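Local structure of esterase LipW (3QH4) at residues 52-60 with 105-113; 187-197 with 247-258. The protein is an esterase of the alpha/beta-hydrolase fold that probably cleaves ester bonds by means of a serine nucleophile. All blocks are in the same frame, centred on the assembly; numbering follows the deposited sequence.

Contact 1: residues 52-60 with 105-113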
loop_
_atom_site.group_PDB
_atom_site.type_symbol
_atom_site.label_atom_id
_atom_site.label_comp_id
_atom_site.label_asym_id
_atom_site.label_seq_id
_atom_site.Cartn_x
_atom_site.Cartn_y
_atom_site.Cartn_z
ATOM N N GLU A 52 19.646 2.117 0.893
ATOM C CA GLU A 52 18.613 2.501 1.842
ATOM C C GLU A 52 18.726 1.748 3.150
ATOM O O GLU A 52 18.608 2.335 4.221
ATOM C CB GLU A 52 17.229 2.291 1.214
ATOM C CG GLU A 52 16.901 3.366 0.156
ATOM C CD GLU A 52 15.815 2.935 -0.824
ATOM O OE1 GLU A 52 15.225 1.867 -0.615
ATOM O OE2 GLU A 52 15.611 3.641 -1.841
ATOM N N THR A 53 18.941 0.441 3.056
ATOM C CA THR A 53 19.161 -0.397 4.242
ATOM C C THR A 53 20.399 0.052 5.026
ATOM O O THR A 53 20.362 0.134 6.257
ATOM C CB THR A 53 19.301 -1.878 3.814
ATOM O OG1 THR A 53 18.044 -2.297 3.280
ATOM C CG2 THR A 53 19.688 -2.808 5.003
ATOM N N ALA A 54 21.479 0.358 4.307
ATOM C CA ALA A 54 22.712 0.810 4.979
ATOM C C ALA A 54 22.494 2.078 5.801
ATOM O O ALA A 54 23.106 2.260 6.876
ATOM C CB ALA A 54 23.855 0.996 3.964
ATOM N N ALA A 55 21.626 2.964 5.316
ATOM C CA ALA A 55 21.375 4.241 5.975
ATOM C C ALA A 55 20.428 4.138 7.185
ATOM O O ALA A 55 20.591 4.855 8.192
ATOM C CB ALA A 55 20.833 5.259 4.961
ATOM N N ALA A 56 19.455 3.233 7.122
ATOM C CA ALA A 56 18.367 3.263 8.097
ATOM C C ALA A 56 18.726 2.659 9.454
ATOM O O ALA A 56 18.165 3.073 10.474
ATOM C CB ALA A 56 17.101 2.586 7.541
ATOM N N GLY A 57 19.640 1.685 9.455
ATOM C CA GLY A 57 19.970 0.972 10.689
ATOM C C GLY A 57 18.841 0.088 11.192
ATOM O O GLY A 57 18.775 -0.229 12.386
ATOM N N VAL A 58 17.943 -0.311 10.298
ATOM C CA VAL A 58 16.850 -1.226 10.643
ATOM C C VAL A 58 17.253 -2.624 10.155
ATOM O O VAL A 58 17.642 -2.769 8.994
ATOM C CB VAL A 58 15.544 -0.807 9.942
ATOM C CG1 VAL A 58 14.441 -1.894 10.095
ATOM C CG2 VAL A 58 15.045 0.590 10.455
ATOM N N ALA A 59 17.202 -3.633 11.028
ATOM C CA ALA A 59 17.587 -4.996 10.601
ATOM C C ALA A 59 16.584 -5.502 9.566
ATOM O O ALA A 59 15.372 -5.316 9.711
ATOM C CB ALA A 59 17.662 -5.925 11.779
ATOM N N VAL A 60 17.107 -6.099 8.501
ATOM C CA VAL A 60 16.287 -6.590 7.389
ATOM C C VAL A 60 16.675 -8.030 7.095
ATOM O O VAL A 60 17.880 -8.348 6.993
ATOM C CB VAL A 60 16.525 -5.766 6.106
ATOM C CG1 VAL A 60 15.803 -6.421 4.891
ATOM C CG2 VAL A 60 16.084 -4.297 6.295
ATOM N N HIS A 105 10.429 -0.562 -0.333
ATOM C CA HIS A 105 11.450 -0.793 0.724
ATOM C C HIS A 105 11.654 0.465 1.601
ATOM O O HIS A 105 11.702 0.348 2.820
ATOM C CB HIS A 105 12.738 -1.241 0.033
ATOM C CG HIS A 105 13.872 -1.594 0.950
ATOM N ND1 HIS A 105 13.878 -2.727 1.743
ATOM C CD2 HIS A 105 15.079 -1.007 1.123
ATOM C CE1 HIS A 105 15.023 -2.790 2.402
ATOM N NE2 HIS A 105 15.776 -1.769 2.034
ATOM N N ARG A 106 11.746 1.640 0.985
ATOM C CA ARG A 106 11.946 2.873 1.755
ATOM C C ARG A 106 10.778 3.074 2.728
ATOM O O ARG A 106 10.991 3.368 3.900
ATOM C CB ARG A 106 12.094 4.087 0.838
ATOM C CG ARG A 106 12.320 5.409 1.596
ATOM C CD ARG A 106 13.613 5.427 2.415
ATOM N NE ARG A 106 13.868 6.765 2.982
ATOM C CZ ARG A 106 14.454 7.768 2.334
ATOM N NH1 ARG A 106 14.841 7.636 1.051
ATOM N NH2 ARG A 106 14.625 8.936 2.966
ATOM N N GLN A 107 9.542 2.937 2.228
ATOM C CA GLN A 107 8.370 3.083 3.079
ATOM C C GLN A 107 8.432 2.148 4.289
ATOM O O GLN A 107 8.102 2.554 5.411
ATOM C CB GLN A 107 7.101 2.852 2.236
ATOM C CG GLN A 107 5.746 2.660 3.011
ATOM C CD GLN A 107 5.201 3.974 3.619
ATOM O OE1 GLN A 107 4.292 4.598 3.058
ATOM N NE2 GLN A 107 5.729 4.361 4.774
ATOM N N CYS A 108 8.852 0.896 4.055
ATOM C CA CYS A 108 8.907 -0.108 5.121
ATOM C C CYS A 108 9.952 0.295 6.152
ATOM O O CYS A 108 9.703 0.163 7.360
ATOM C CB CYS A 108 9.194 -1.516 4.561
ATOM S SG CYS A 108 7.759 -2.192 3.667
ATOM N N LEU A 109 11.109 0.772 5.689
ATOM C CA LEU A 109 12.175 1.178 6.596
ATOM C C LEU A 109 11.691 2.325 7.480
ATOM O O LEU A 109 11.998 2.390 8.683
ATOM C CB LEU A 109 13.434 1.614 5.834
ATOM C CG LEU A 109 14.157 0.459 5.119
ATOM C CD1 LEU A 109 15.115 1.080 4.112
ATOM C CD2 LEU A 109 14.892 -0.493 6.099
ATOM N N GLU A 110 10.963 3.248 6.855
ATOM C CA GLU A 110 10.460 4.425 7.575
ATOM C C GLU A 110 9.444 4.025 8.618
ATOM O O GLU A 110 9.511 4.498 9.761
ATOM C CB GLU A 110 9.923 5.500 6.621
ATOM C CG GLU A 110 10.995 6.060 5.644
ATOM C CD GLU A 110 12.098 6.869 6.302
ATOM O OE1 GLU A 110 11.929 7.363 7.442
ATOM O OE2 GLU A 110 13.160 7.004 5.664
ATOM N N LEU A 111 8.518 3.131 8.259
ATOM C CA LEU A 111 7.523 2.656 9.232
ATOM C C LEU A 111 8.191 1.959 10.419
ATOM O O LEU A 111 7.893 2.271 11.572
ATOM C CB LEU A 111 6.527 1.694 8.582
ATOM C CG LEU A 111 5.566 2.280 7.549
ATOM C CD1 LEU A 111 4.661 1.180 6.984
ATOM C CD2 LEU A 111 4.714 3.403 8.159
ATOM N N ALA A 112 9.094 1.018 10.136
ATOM C CA ALA A 112 9.727 0.237 11.208
ATOM C C ALA A 112 10.429 1.158 12.198
ATOM O O ALA A 112 10.251 1.047 13.404
ATOM C CB ALA A 112 10.725 -0.772 10.614
ATOM N N ARG A 113 11.235 2.072 11.671
ATOM C CA ARG A 113 12.086 2.916 12.495
ATOM C C ARG A 113 11.248 3.923 13.292
ATOM O O ARG A 113 11.408 4.069 14.528
ATOM C CB ARG A 113 13.081 3.665 11.615
ATOM C CG ARG A 113 13.914 4.685 12.393
ATOM C CD ARG A 113 15.001 5.271 11.512
ATOM N NE ARG A 113 14.462 6.144 10.475
ATOM C CZ ARG A 113 14.217 7.440 10.621
ATOM N NH1 ARG A 113 14.428 8.036 11.807
ATOM N NH2 ARG A 113 13.724 8.135 9.600
HETATM O O HOH W 1 14.352 5.883 -1.217
#

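Contact 2: residues 187-197 with 247-258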
loop_
_atom_site.group_PDB
_atom_site.type_symbol
_atom_site.label_atom_id
_atom_site.label_comp_id
_atom_site.label_asym_id
_atom_site.label_seq_id
_atom_site.Cartn_x
_atom_site.Cartn_y
_atom_site.Cartn_z
ATOM N N VAL A 187 -6.771 -7.411 14.510
ATOM C CA VAL A 187 -5.895 -6.353 13.968
ATOM C C VAL A 187 -6.276 -5.046 14.658
ATOM O O VAL A 187 -7.451 -4.686 14.689
ATOM C CB VAL A 187 -6.102 -6.225 12.420
ATOM C CG1 VAL A 187 -5.523 -4.912 11.868
ATOM C CG2 VAL A 187 -5.455 -7.443 11.687
ATOM N N ILE A 188 -5.294 -4.340 15.224
ATOM C CA ILE A 188 -5.599 -3.163 16.011
ATOM C C ILE A 188 -5.503 -1.846 15.245
ATOM O O ILE A 188 -5.928 -0.793 15.750
ATOM C CB ILE A 188 -4.752 -3.062 17.297
ATOM C CG1 ILE A 188 -3.264 -2.832 16.974
ATOM C CG2 ILE A 188 -4.997 -4.326 18.187
ATOM C CD1 ILE A 188 -2.433 -2.470 18.218
ATOM N N PHE A 189 -4.963 -1.890 14.029
ATOM C CA PHE A 189 -4.821 -0.652 13.286
ATOM C C PHE A 189 -4.643 -0.962 11.821
ATOM O O PHE A 189 -4.013 -1.979 11.487
ATOM C CB PHE A 189 -3.590 0.122 13.768
ATOM C CG PHE A 189 -3.609 1.583 13.385
ATOM C CD1 PHE A 189 -4.314 2.503 14.163
ATOM C CD2 PHE A 189 -2.915 2.033 12.258
ATOM C CE1 PHE A 189 -4.324 3.863 13.818
ATOM C CE2 PHE A 189 -2.952 3.385 11.877
ATOM C CZ PHE A 189 -3.653 4.306 12.671
ATOM N N GLN A 190 -5.168 -0.090 10.959
ATOM C CA GLN A 190 -4.891 -0.202 9.514
ATOM C C GLN A 190 -4.356 1.117 8.980
ATOM O O GLN A 190 -4.937 2.196 9.211
ATOM C CB GLN A 190 -6.134 -0.661 8.712
ATOM C CG GLN A 190 -7.355 0.258 8.774
ATOM C CD GLN A 190 -8.521 -0.250 7.901
ATOM O OE1 GLN A 190 -8.328 -0.781 6.793
ATOM N NE2 GLN A 190 -9.729 -0.154 8.446
ATOM N N LEU A 191 -3.290 1.025 8.198
ATOM C CA LEU A 191 -2.660 2.234 7.649
ATOM C C LEU A 191 -2.750 2.150 6.132
ATOM O O LEU A 191 -2.188 1.235 5.515
ATOM C CB LEU A 191 -1.196 2.306 8.123
ATOM C CG LEU A 191 -0.405 3.544 7.701
ATOM C CD1 LEU A 191 0.598 3.894 8.802
ATOM C CD2 LEU A 191 0.304 3.273 6.368
ATOM N N LEU A 192 -3.557 3.035 5.558
ATOM C CA LEU A 192 -3.881 2.972 4.123
ATOM C C LEU A 192 -3.320 4.234 3.456
ATOM O O LEU A 192 -3.911 5.332 3.545
ATOM C CB LEU A 192 -5.397 2.866 3.904
ATOM C CG LEU A 192 -6.139 1.788 4.694
ATOM C CD1 LEU A 192 -7.641 1.885 4.461
ATOM C CD2 LEU A 192 -5.652 0.378 4.314
ATOM N N HIS A 193 -2.171 4.082 2.817
ATOM C CA HIS A 193 -1.603 5.203 2.069
ATOM C C HIS A 193 -2.062 5.212 0.611
ATOM O O HIS A 193 -1.910 4.217 -0.107
ATOM C CB HIS A 193 -0.063 5.231 2.190
ATOM C CG HIS A 193 0.578 6.330 1.396
ATOM N ND1 HIS A 193 0.131 7.635 1.441
ATOM C CD2 HIS A 193 1.640 6.321 0.550
ATOM C CE1 HIS A 193 0.878 8.381 0.642
ATOM N NE2 HIS A 193 1.791 7.606 0.081
ATOM N N GLN A 194 -2.586 6.370 0.203
ATOM C CA GLN A 194 -3.143 6.623 -1.137
ATOM C C GLN A 194 -3.830 5.360 -1.705
ATOM O O GLN A 194 -3.495 4.930 -2.819
ATOM C CB GLN A 194 -2.032 7.193 -2.073
ATOM C CG GLN A 194 -0.794 6.277 -2.160
ATOM C CD GLN A 194 0.349 6.800 -2.992
ATOM O OE1 GLN A 194 0.378 7.964 -3.387
ATOM N NE2 GLN A 194 1.327 5.930 -3.246
ATOM N N PRO A 195 -4.790 4.792 -0.946
ATOM C CA PRO A 195 -5.364 3.478 -1.315
ATOM C C PRO A 195 -6.252 3.460 -2.558
ATOM O O PRO A 195 -6.991 4.412 -2.845
ATOM C CB PRO A 195 -6.196 3.092 -0.092
ATOM C CG PRO A 195 -6.651 4.451 0.510
ATOM C CD PRO A 195 -5.397 5.320 0.300
ATOM N N VAL A 196 -6.094 2.394 -3.316
ATOM C CA VAL A 196 -7.019 2.033 -4.370
ATOM C C VAL A 196 -8.216 1.378 -3.661
ATOM O O VAL A 196 -8.023 0.393 -2.937
ATOM C CB VAL A 196 -6.303 1.058 -5.328
ATOM C CG1 VAL A 196 -7.327 0.449 -6.274
ATOM C CG2 VAL A 196 -5.201 1.840 -6.104
ATOM N N LEU A 197 -9.433 1.899 -3.865
ATOM C CA LEU A 197 -10.587 1.462 -3.081
ATOM C C LEU A 197 -11.825 1.093 -3.859
ATOM O O LEU A 197 -12.590 0.255 -3.391
ATOM C CB LEU A 197 -10.965 2.554 -2.042
ATOM C CG LEU A 197 -9.912 2.765 -0.967
ATOM C CD1 LEU A 197 -10.279 3.998 -0.197
ATOM C CD2 LEU A 197 -9.884 1.568 -0.045
ATOM N N LEU A 247 -14.428 -2.117 11.850
ATOM C CA LEU A 247 -13.080 -2.119 11.270
ATOM C C LEU A 247 -12.085 -1.439 12.217
ATOM O O LEU A 247 -12.491 -0.612 13.057
ATOM C CB LEU A 247 -13.078 -1.442 9.897
ATOM C CG LEU A 247 -13.860 -2.213 8.829
ATOM C CD1 LEU A 247 -13.926 -1.403 7.524
ATOM C CD2 LEU A 247 -13.232 -3.608 8.538
ATOM N N PRO A 248 -10.789 -1.809 12.117
ATOM C CA PRO A 248 -9.767 -1.231 12.990
ATOM C C PRO A 248 -9.594 0.267 12.759
ATOM O O PRO A 248 -9.812 0.754 11.636
ATOM C CB PRO A 248 -8.472 -1.962 12.608
ATOM C CG PRO A 248 -8.813 -2.898 11.521
ATOM C CD PRO A 248 -10.249 -2.803 11.172
ATOM N N ALA A 249 -9.212 0.961 13.830
ATOM C CA ALA A 249 -8.733 2.335 13.745
ATOM C C ALA A 249 -7.808 2.514 12.538
ATOM O O ALA A 249 -7.017 1.624 12.203
ATOM C CB ALA A 249 -8.026 2.703 15.015
ATOM N N THR A 250 -7.941 3.658 11.876
ATOM C CA THR A 250 -7.376 3.849 10.535
ATOM C C THR A 250 -6.582 5.155 10.428
ATOM O O THR A 250 -6.986 6.167 11.036
ATOM C CB THR A 250 -8.541 3.887 9.515
ATOM O OG1 THR A 250 -9.209 2.619 9.536
ATOM C CG2 THR A 250 -8.052 4.170 8.058
ATOM N N LEU A 251 -5.456 5.107 9.694
ATOM C CA LEU A 251 -4.818 6.306 9.138
ATOM C C LEU A 251 -4.954 6.161 7.643
ATOM O O LEU A 251 -4.544 5.141 7.077
ATOM C CB LEU A 251 -3.337 6.413 9.504
ATOM C CG LEU A 251 -2.607 7.516 8.725
ATOM C CD1 LEU A 251 -3.093 8.953 9.128
ATOM C CD2 LEU A 251 -1.085 7.383 8.968
ATOM N N ILE A 252 -5.530 7.177 7.004
ATOM C CA ILE A 252 -5.687 7.142 5.549
ATOM C C ILE A 252 -5.190 8.453 4.956
ATOM O O ILE A 252 -5.591 9.539 5.397
ATOM C CB ILE A 252 -7.160 6.766 5.170
ATOM C CG1 ILE A 252 -7.338 6.703 3.646
ATOM C CG2 ILE A 252 -8.188 7.752 5.769
ATOM C CD1 ILE A 252 -8.743 6.128 3.212
ATOM N N THR A 253 -4.340 8.359 3.927
ATOM C CA THR A 253 -3.646 9.535 3.427
ATOM C C THR A 253 -3.710 9.561 1.896
ATOM O O THR A 253 -3.868 8.502 1.258
ATOM C CB THR A 253 -2.162 9.500 3.877
ATOM O OG1 THR A 253 -1.581 8.221 3.559
ATOM C CG2 THR A 253 -2.035 9.749 5.387
ATOM N N CYS A 254 -3.624 10.754 1.291
ATOM C CA CYS A 254 -3.569 10.824 -0.176
ATOM C C CYS A 254 -3.131 12.206 -0.616
ATOM O O CYS A 254 -3.446 13.185 0.058
ATOM C CB CYS A 254 -4.973 10.544 -0.739
ATOM S SG CYS A 254 -4.944 10.070 -2.488
ATOM N N GLY A 255 -2.387 12.284 -1.729
ATOM C CA GLY A 255 -2.091 13.587 -2.361
ATOM C C GLY A 255 -3.356 14.097 -3.036
ATOM O O GLY A 255 -4.203 13.310 -3.419
ATOM N N GLU A 256 -3.478 15.415 -3.202
ATOM C CA GLU A 256 -4.710 15.968 -3.779
ATOM C C GLU A 256 -4.774 15.819 -5.288
ATOM O O GLU A 256 -5.872 15.846 -5.860
ATOM C CB GLU A 256 -4.919 17.436 -3.393
ATOM C CG GLU A 256 -3.862 18.355 -3.972
ATOM C CD GLU A 256 -4.175 19.837 -3.811
ATOM O OE1 GLU A 256 -5.360 20.184 -3.609
ATOM O OE2 GLU A 256 -3.227 20.652 -3.906
ATOM N N ILE A 257 -3.620 15.672 -5.936
ATOM C CA ILE A 257 -3.600 15.610 -7.420
ATOM C C ILE A 257 -3.455 14.150 -7.811
ATOM O O ILE A 257 -2.459 13.723 -8.403
ATOM C CB ILE A 257 -2.489 16.547 -8.045
ATOM C CG1 ILE A 257 -2.555 17.970 -7.464
ATOM C CG2 ILE A 257 -2.544 16.599 -9.618
ATOM C CD1 ILE A 257 -3.930 18.640 -7.612
ATOM N N ASP A 258 -4.512 13.399 -7.525
ATOM C CA ASP A 258 -4.420 11.935 -7.543
ATOM C C ASP A 258 -5.815 11.436 -7.920
ATOM O O ASP A 258 -6.803 11.802 -7.261
ATOM C CB ASP A 258 -4.003 11.456 -6.143
ATOM C CG ASP A 258 -3.794 9.924 -6.060
ATOM O OD1 ASP A 258 -4.468 9.162 -6.781
ATOM O OD2 ASP A 258 -2.969 9.477 -5.225
HETATM O O HOH W 2 -8.792 -0.479 16.282
HETATM O O HOH W 3 -1.262 10.234 -3.325
#

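Contact 1: residues 52-60 with 105-113
The end of helix 31-56 and the start of strand 59-66 lie along helix 105-115 of the alpha/beta-hydrolase fold, T53 touching H105 and V58 touching L109. The helical parts run nearly parallel, 14° apart, with axes 10.4 Å from each other, and L109 fills the gap between them. Its CD1 lies 3.8 Å from E52 CB, while its CD2 reaches V58 CB at 3.9 Å and also meets A56 CB and V60 CG2. Past G57, which has positive phi and is the first residue to leave the helical conformation, V58 straddles the next turn: CG1 rests on A112 CB, and CG2, beside its own backbone N, lies 3.8 Å from R113 CB. At the other end H105 NE2 donates to T53 OG1 over 2.6 Å; the hydroxyl lies in the ring plane, although the N-H points somewhat off it (142°). H105 CG stands anti to the backbone N (chi1 -177°), which carries the ring out to T53. E52 OE1 comes to the ring edge, 3.4 Å from H105 CD2, its carboxylate nearly coplanar with the imidazole. One water links E52 OE2 to NH1 of R106, and R106 NE is salt-bridged to E110 OE2. T53 and Y78 hold both ring nitrogens and so restrict the ring's rotation, while E52 OE1 shares its charge with R45.

Contact 2: residues 187-197 with 247-258
Q190 to H193 pair in parallel register with T250 to T253, and the backbone ladder carries the contact. A249 O accepts from Q190 N, Q190 O from L251 N, L251 O from L192 N at 2.8 Å and 175°, and L192 O from T253 N. A last bond, Q194 N to T253 O, is short at 2.7 Å but bent, its donor above the carbonyl plane. Among polar side chains, H193 ND1 and T253 OG1 share a hydrogen bond of 2.8 Å at the ring edge; the Q194 CG methylene covers one face of that imidazole. Q190 NE2 bonds weakly to P248 O. Water joins Q194 OE1, G255 N and D258 OD2; Q194 OE1 also accepts from G289 N. The F189 ring (chi1 -161°) has A249 O over one face. Apolar contacts occupy both sheet faces: F189 CZ lies 3.8 Å from L251 CB, and on the opposite face P195 CG meets I252 CD1 at 3.8 Å. D258 OD2 also bonds H288 ND1, consistent with a catalytic triad completed by S166. Strand 160-165 flanks 189-193 on its other edge; helix 298-315 covers F189, H193 and T253, while helices 167-181 and 261-273 pack against the face of Q190 and I252.

Overall arrangement
Contact 2 is buried among inner strands of the sheet, toward the 278-283 edge, its centre about 8 Å from that of the chain, whereas contact 1 lies about 16 Å out and is only partly buried. Both reach the same sheet in different ways: 187-197 and 247-258 hold neighbouring inner strands, while 52-60 enters the outermost strand 59-66; helix 105-113 lies against the sheet. Main-chain bonds therefore dominate contact 2; none crosses contact 1, where side chains do most of the joining, H105 bonding T53 directly and E52 meeting R106 through water. Helix 298-315 touches both. The centres are about 21 Å apart, yet L111 CD2 packs 4.2 Å from L191 CD1, and Q107 lies against H193.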